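PDB 4Q68: uncharacterized protein from Bacteroides uniformis ATCC 8492, which probably acts as an N-acetylmuramoyl-L-alanine amidase of the NlpC/P60 class, cleaving the link between muramic acid and L-alanine in cell-wall fragments. Local coordinates for residues A[179-183]-A[184-188]; A[120-123]-A[124-128]; A[33-36]-A[37-40]. One frame throughout, in Å; residues are numbered along the deposited sequence. Where two conformers were deposited one is given.

Contact 1: residues A[179-183]-A[184-188]; sequences ITTNT and PGLDV. With NA (sodium ion), chain C.
Thr-180 and Val-188 form an antiparallel non-hydrogen-bonded pair whose side chains diverge, CA atoms 4.3 Å apart, and beyond them the chain reverses through a type II turn from Thr-183 to Leu-186. Leu-186 N closes that turn on Thr-183 O at 3.2 Å, with Pro-184 and Gly-185 at the corner; Thr-181 N also bonds to Asp-187 O. This is the loop of a beta hairpin joining strands 176-181 and 188-197, and it wraps a sodium ion. Three carbonyls point at the metal, with Leu-186 O nearest at 2.2 Å and Thr-181 O and Thr-183 O slightly farther; three waters complete six ligands. Thr-181 works with both branches of its side chain. OG1, anti to the backbone N (chi1 180°), accepts from Thr-183 N at 3.1 Å in a nearly straight bond (172°), an ST turn that fixes the approach to the corner. The same torsion sends CG2 across the loop, where it lies 3.4 Å from Leu-186 O and 4.0 Å from Leu-186 CG. Thr-183 CG2 rests against Leu-186 CB. The carboxylate of Asp-187 leaves the hairpin and accepts from Ala-92 N, while Thr-180 OG1 is hydrogen-bonded to Thr-231 OG1 on strand 230-238.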
loop_
_atom_site.group_PDB
_atom_site.type_symbol
_atom_site.label_atom_id
_atom_site.label_comp_id
_atom_site.label_asym_id
_atom_site.label_seq_id
_atom_site.Cartn_x
_atom_site.Cartn_y
_atom_site.Cartn_z
ATOM N N ILE A 179 -1.656 6.053 3.389
ATOM C CA ILE A 179 -1.574 7.180 4.305
ATOM C C ILE A 179 -0.253 7.913 4.084
ATOM O O ILE A 179 0.814 7.335 4.231
ATOM C CB ILE A 179 -1.715 6.722 5.761
ATOM C CG1 ILE A 179 -3.093 6.070 5.960
ATOM C CG2 ILE A 179 -1.502 7.900 6.699
ATOM C CD1 ILE A 179 -3.382 5.573 7.357
ATOM N N THR A 180 -0.347 9.182 3.704
ATOM C CA THR A 180 0.804 10.003 3.412
ATOM C C THR A 180 1.443 10.482 4.720
ATOM O O THR A 180 0.777 10.580 5.747
ATOM C CB THR A 180 0.412 11.185 2.499
ATOM O OG1 THR A 180 -0.617 11.970 3.103
ATOM C CG2 THR A 180 -0.128 10.684 1.177
ATOM N N THR A 181 2.745 10.760 4.678
ATOM C CA THR A 181 3.513 11.048 5.874
ATOM C C THR A 181 4.506 12.180 5.682
ATOM O O THR A 181 5.096 12.331 4.624
ATOM C CB THR A 181 4.246 9.796 6.361
ATOM O OG1 THR A 181 4.986 10.149 7.531
ATOM C CG2 THR A 181 5.192 9.219 5.307
ATOM N N ASN A 182 4.724 12.938 6.755
ATOM C CA ASN A 182 5.744 13.980 6.761
ATOM C C ASN A 182 7.135 13.487 7.173
ATOM O O ASN A 182 8.051 14.280 7.281
ATOM C CB ASN A 182 5.308 15.211 7.570
ATOM C CG ASN A 182 5.122 14.928 9.033
ATOM O OD1 ASN A 182 5.687 13.991 9.582
ATOM N ND2 ASN A 182 4.330 15.764 9.685
ATOM N N THR A 183 7.321 12.183 7.342
ATOM C CA THR A 183 8.655 11.652 7.560
ATOM C C THR A 183 9.540 12.067 6.388
ATOM O O THR A 183 9.196 11.816 5.239
ATOM C CB THR A 183 8.601 10.130 7.687
ATOM O OG1 THR A 183 7.953 9.807 8.921
ATOM C CG2 THR A 183 9.983 9.503 7.635
ATOM N N PRO A 184 10.699 12.689 6.663
ATOM C CA PRO A 184 11.564 13.101 5.555
ATOM C C PRO A 184 11.993 11.917 4.701
ATOM O O PRO A 184 12.450 10.890 5.208
ATOM C CB PRO A 184 12.746 13.747 6.271
ATOM C CG PRO A 184 12.140 14.307 7.510
ATOM C CD PRO A 184 11.147 13.275 7.945
ATOM N N GLY A 185 11.864 12.087 3.392
ATOM C CA GLY A 185 12.285 11.091 2.429
ATOM C C GLY A 185 11.312 9.945 2.221
ATOM O O GLY A 185 11.632 9.034 1.446
ATOM N N LEU A 186 10.150 9.967 2.867
ATOM C CA LEU A 186 9.195 8.878 2.750
ATOM C C LEU A 186 7.848 9.436 2.360
ATOM O O LEU A 186 7.385 10.399 2.944
ATOM C CB LEU A 186 9.095 8.128 4.079
ATOM C CG LEU A 186 8.218 6.885 4.074
ATOM C CD1 LEU A 186 8.712 5.821 3.101
ATOM C CD2 LEU A 186 8.115 6.339 5.485
ATOM N N ASP A 187 7.187 8.794 1.400
ATOM C CA ASP A 187 5.920 9.279 0.881
ATOM C C ASP A 187 4.694 8.763 1.631
ATOM O O ASP A 187 3.738 9.510 1.847
ATOM C CB ASP A 187 5.790 8.961 -0.613
ATOM C CG ASP A 187 5.919 7.487 -0.942
ATOM O OD1 ASP A 187 6.828 6.839 -0.394
ATOM O OD2 ASP A 187 5.099 7.010 -1.757
ATOM N N VAL A 188 4.709 7.483 1.987
ATOM C CA VAL A 188 3.573 6.778 2.573
ATOM C C VAL A 188 4.064 5.952 3.746
ATOM O O VAL A 188 5.131 5.350 3.678
ATOM C CB VAL A 188 2.904 5.879 1.510
ATOM C CG1 VAL A 188 1.970 4.847 2.130
ATOM C CG2 VAL A 188 2.183 6.717 0.489
HETATM NA NA NA C . 7.370 12.528 3.585
HETATM O O HOH W 1 9.181 13.062 1.955
HETATM O O HOH W 2 7.454 14.893 4.031
HETATM O O HOH W 3 6.220 13.223 1.579
#

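Contact 2: residues A[120-123]-A[124-128]; sequences ISYM and SSHPQ
Ser-121 O is gripped twice by Ser-125, one turn on: the backbone N donates to it at 3.1 Å, and in one of the two conformers of Ser-125 OG donates as well, at 2.8 Å from 44° above the carbonyl plane. In that conformer a water joins the two serines, lying 2.8 Å from Ser-121 OG and donating a hydrogen bond to Ser-125 OG. Ser-121 stands at the N-cap position of the short helix 122-125, yet its hydroxyl makes no capping bond. At the other end His-126 N is held by Met-123 O at 3.2 Å and more weakly by Tyr-122 O, a tightened, 3-10-like end; Pro-127, which follows, has no N-H to carry the pattern on. Ser-124 OG is satisfied by Glu-147 of helix 137-150, and Met-123 N by Tyr-90 OH. Met-123, here a selenomethionine, packs against helices 131-134 and 137-150. In Tyr-122 a chi1 of -171° stands the ring out from the helix flank, on the side where His-126 lies, and His-126 CD2 sits over one face of that ring, 3.6 Å above its centre. This is an edge-to-face pair with planes at 56°. A carbon of the imidazole meets the pi face, consistent with a CH-pi contact that ties the histidine to the start of the helix without using either ring nitrogen.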
loop_
_atom_site.group_PDB
_atom_site.type_symbol
_atom_site.label_atom_id
_atom_site.label_comp_id
_atom_site.label_asym_id
_atom_site.label_seq_id
_atom_site.Cartn_x
_atom_site.Cartn_y
_atom_site.Cartn_z
ATOM N N ILE A 120 11.456 11.457 -2.175
ATOM C CA ILE A 120 11.659 10.085 -1.751
ATOM C C ILE A 120 13.139 9.770 -1.749
ATOM O O ILE A 120 13.818 9.900 -2.756
ATOM C CB ILE A 120 10.842 9.119 -2.643
ATOM C CG1 ILE A 120 9.334 9.367 -2.463
ATOM C CG2 ILE A 120 11.189 7.685 -2.321
ATOM C CD1 ILE A 120 8.430 8.594 -3.426
ATOM N N SER A 121 13.626 9.361 -0.583
ATOM C CA SER A 121 15.041 9.074 -0.364
ATOM C C SER A 121 15.334 8.264 0.900
ATOM O O SER A 121 16.496 8.058 1.230
ATOM C CB SER A 121 15.848 10.375 -0.296
ATOM O OG SER A 121 15.434 11.142 0.810
ATOM N N TYR A 122 14.307 7.806 1.624
ATOM C CA TYR A 122 14.531 7.243 2.968
ATOM C C TYR A 122 15.459 6.034 2.958
ATOM O O TYR A 122 16.349 5.916 3.800
ATOM C CB TYR A 122 13.187 6.882 3.599
ATOM C CG TYR A 122 13.278 6.490 5.036
ATOM C CD1 TYR A 122 13.542 5.188 5.405
ATOM C CD2 TYR A 122 13.086 7.428 6.040
ATOM C CE1 TYR A 122 13.626 4.821 6.742
ATOM C CE2 TYR A 122 13.175 7.074 7.383
ATOM C CZ TYR A 122 13.451 5.769 7.722
ATOM O OH TYR A 122 13.535 5.378 9.043
HETATM N N MSE A 123 15.233 5.101 2.042
HETATM C CA MSE A 123 15.959 3.841 2.086
HETATM C C MSE A 123 17.445 4.022 1.807
HETATM O O MSE A 123 18.277 3.517 2.558
HETATM C CB MSE A 123 15.342 2.841 1.119
HETATM C CG MSE A 123 13.916 2.471 1.490
HETATM SE SE MSE A 123 13.091 1.240 0.249
HETATM C CE MSE A 123 13.982 -0.381 0.785
ATOM N N SER A 124 17.795 4.742 0.746
ATOM C CA SER A 124 19.212 4.958 0.471
ATOM C C SER A 124 19.864 5.839 1.528
ATOM O O SER A 124 21.061 5.741 1.760
ATOM C CB SER A 124 19.459 5.546 -0.907
ATOM O OG SER A 124 19.057 6.889 -0.963
ATOM N N SER A 125 19.088 6.706 2.164
ATOM C CA SER A 125 19.587 7.573 3.231
ATOM C C SER A 125 19.865 6.816 4.518
ATOM O O SER A 125 20.652 7.260 5.352
ATOM C CB SER A 125 18.584 8.691 3.533
ATOM O OG SER A 125 18.513 9.606 2.449
ATOM N N HIS A 126 19.179 5.688 4.694
ATOM C CA HIS A 126 19.235 4.907 5.932
ATOM C C HIS A 126 19.434 3.422 5.636
ATOM O O HIS A 126 18.633 2.588 6.043
ATOM C CB HIS A 126 17.959 5.145 6.742
ATOM C CG HIS A 126 17.761 6.583 7.093
ATOM N ND1 HIS A 126 18.670 7.278 7.864
ATOM C CD2 HIS A 126 16.794 7.469 6.762
ATOM C CE1 HIS A 126 18.272 8.525 7.995
ATOM N NE2 HIS A 126 17.132 8.668 7.350
ATOM N N PRO A 127 20.518 3.086 4.931
ATOM C CA PRO A 127 20.677 1.705 4.454
ATOM C C PRO A 127 20.897 0.696 5.580
ATOM O O PRO A 127 20.659 -0.493 5.391
ATOM C CB PRO A 127 21.905 1.796 3.542
ATOM C CG PRO A 127 22.687 2.951 4.091
ATOM C CD PRO A 127 21.646 3.942 4.513
ATOM N N GLN A 128 21.334 1.176 6.739
ATOM C CA GLN A 128 21.538 0.308 7.892
ATOM C C GLN A 128 20.254 -0.370 8.340
ATOM O O GLN A 128 20.302 -1.375 9.048
ATOM C CB GLN A 128 22.083 1.096 9.078
ATOM C CG GLN A 128 23.334 1.908 8.789
ATOM C CD GLN A 128 23.052 3.370 8.428
ATOM O OE1 GLN A 128 21.986 3.732 7.925
ATOM N NE2 GLN A 128 24.041 4.214 8.662
HETATM O O HOH W 4 16.536 11.683 3.276
#

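Contact 3: residues A[33-36]-A[37-40]; sequences VINC and DEVD. With NAG (2-acetamido-2-deoxy-beta-D-glucopyranose), chain B.
From Asn-35 to Glu-38 the chain bends through Cys-36 and Asp-37, both with psi near 0°, as in a turn, bringing the CA atoms of Asn-35 and Glu-38 to 5.9 Å without a backbone hydrogen bond across the bend. Asn-35 ties the bend with its side chain, an Asx turn: its OD1 accepts from Asp-37 N at 3.3 Å, the donor tilted 20° from the carbonyl plane. A chi1 of -172° turns the amide forward over the bend. The other half of the amide is used too: ND2 donates to Glu-38 OE1 at 2.9 Å, close to the amide plane and onto the anti lone pair of the carboxylate oxygen. Held at both ends, the amide cannot easily flip. With an alanine here both amide bonds go, which is likely to leave Asp-37 N and Glu-38 OE1 without these partners and the bend less firmly held. The hydroxyl of Tyr-47 of helix 41-53 accepts from Asn-35 N, and its side chain packs on Cys-36 and Val-39. Past the bend, Asp-40 is the N-cap of that helix, OD1 accepting from Thr-43 N, while its OD2 lies 2.6 Å from O6 of the N-acetylglucosamine.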
loop_
_atom_site.group_PDB
_atom_site.type_symbol
_atom_site.label_atom_id
_atom_site.label_comp_id
_atom_site.label_asym_id
_atom_site.label_seq_id
_atom_site.Cartn_x
_atom_site.Cartn_y
_atom_site.Cartn_z
ATOM N N VAL A 33 7.411 -14.471 -2.229
ATOM C CA VAL A 33 7.071 -15.030 -0.932
ATOM C C VAL A 33 5.576 -14.841 -0.702
ATOM O O VAL A 33 5.057 -13.733 -0.770
ATOM C CB VAL A 33 7.879 -14.339 0.188
ATOM C CG1 VAL A 33 7.436 -14.793 1.571
ATOM C CG2 VAL A 33 9.378 -14.585 0.001
ATOM N N ILE A 34 4.896 -15.935 -0.389
ATOM C CA ILE A 34 3.488 -15.908 -0.067
ATOM C C ILE A 34 3.303 -16.378 1.371
ATOM O O ILE A 34 3.541 -17.547 1.680
ATOM C CB ILE A 34 2.667 -16.766 -1.041
ATOM C CG1 ILE A 34 2.903 -16.284 -2.483
ATOM C CG2 ILE A 34 1.183 -16.707 -0.680
ATOM C CD1 ILE A 34 2.196 -17.110 -3.552
ATOM N N ASN A 35 2.931 -15.457 2.246
ATOM C CA ASN A 35 2.665 -15.765 3.647
ATOM C C ASN A 35 1.379 -15.073 4.038
ATOM O O ASN A 35 1.376 -13.951 4.533
ATOM C CB ASN A 35 3.820 -15.327 4.543
ATOM C CG ASN A 35 3.665 -15.812 5.973
ATOM O OD1 ASN A 35 2.583 -16.259 6.368
ATOM N ND2 ASN A 35 4.745 -15.728 6.748
ATOM N N CYS A 36 0.272 -15.764 3.814
ATOM C CA CYS A 36 -1.030 -15.172 4.062
ATOM C C CYS A 36 -1.470 -15.306 5.523
ATOM O O CYS A 36 -2.502 -14.740 5.889
ATOM C CB CYS A 36 -2.093 -15.729 3.111
ATOM S SG CYS A 36 -1.725 -15.412 1.356
ATOM N N ASP A 37 -0.687 -16.004 6.352
ATOM C CA ASP A 37 -0.987 -16.226 7.766
ATOM C C ASP A 37 -0.271 -15.225 8.695
ATOM O O ASP A 37 -0.513 -15.220 9.893
ATOM C CB ASP A 37 -0.579 -17.648 8.191
ATOM C CG ASP A 37 -1.211 -18.753 7.332
ATOM O OD1 ASP A 37 -2.282 -18.549 6.718
ATOM O OD2 ASP A 37 -0.627 -19.854 7.289
ATOM N N GLU A 38 0.631 -14.422 8.134
ATOM C CA GLU A 38 1.422 -13.454 8.895
ATOM C C GLU A 38 1.584 -12.278 7.948
ATOM O O GLU A 38 2.226 -12.433 6.913
ATOM C CB GLU A 38 2.787 -14.041 9.265
ATOM C CG GLU A 38 2.739 -15.260 10.163
ATOM C CD GLU A 38 4.110 -15.774 10.521
ATOM O OE1 GLU A 38 4.953 -15.903 9.615
ATOM O OE2 GLU A 38 4.341 -16.078 11.713
ATOM N N VAL A 39 1.010 -11.123 8.279
ATOM C CA VAL A 39 0.981 -10.005 7.337
ATOM C C VAL A 39 1.452 -8.709 7.976
ATOM O O VAL A 39 1.440 -8.564 9.195
ATOM C CB VAL A 39 -0.442 -9.807 6.742
ATOM C CG1 VAL A 39 -0.925 -11.078 6.076
ATOM C CG2 VAL A 39 -1.428 -9.332 7.795
ATOM N N ASP A 40 1.823 -7.757 7.124
ATOM C CA ASP A 40 1.958 -6.375 7.539
ATOM C C ASP A 40 0.979 -5.528 6.742
ATOM O O ASP A 40 0.153 -6.051 6.014
ATOM C CB ASP A 40 3.417 -5.907 7.485
ATOM C CG ASP A 40 3.988 -5.882 6.091
ATOM O OD1 ASP A 40 3.242 -5.576 5.142
ATOM O OD2 ASP A 40 5.208 -6.145 5.950
HETATM C C1 NAG B . 7.099 -1.598 3.065
HETATM C C2 NAG B . 8.575 -1.590 2.696
HETATM C C3 NAG B . 8.906 -2.698 1.700
HETATM C C4 NAG B . 8.262 -4.024 2.094
HETATM C C5 NAG B . 6.805 -3.855 2.507
HETATM C C6 NAG B . 6.246 -5.182 3.004
HETATM C C7 NAG B . 9.779 0.546 2.857
HETATM C C8 NAG B . 10.170 1.832 2.210
HETATM N N2 NAG B . 8.991 -0.289 2.174
HETATM O O1 NAG B . 6.906 -0.673 4.092
HETATM O O3 NAG B . 10.300 -2.873 1.707
HETATM O O4 NAG B . 8.378 -4.965 1.053
HETATM O O5 NAG B . 6.711 -2.880 3.523
HETATM O O6 NAG B . 6.977 -5.631 4.118
HETATM O O7 NAG B . 10.202 0.322 3.987
#

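In the fold
Along the chain contact 3 comes first, before helix 41-53, then contact 2 on helix 122-125, and last contact 1, a hairpin loop between strands 176-181 and 188-197 of the seven-stranded antiparallel sheet. All three belong to the amidase-like part of the chain. Contacts 1 and 2 have centres 13 Å apart and touch: Gly-185 O lies 2.9 Å from both Ser-121 N and Tyr-122 N, probable hydrogen bonds that seat the start of the helix on the sodium-binding loop. Contact 3 is about 24 Å from contact 1 and 25 Å from contact 2, centre to centre, without touching either. The N-acetylglucosamine lies among the three, with side chains of Leu-186, Met-123 and Asp-40 near it.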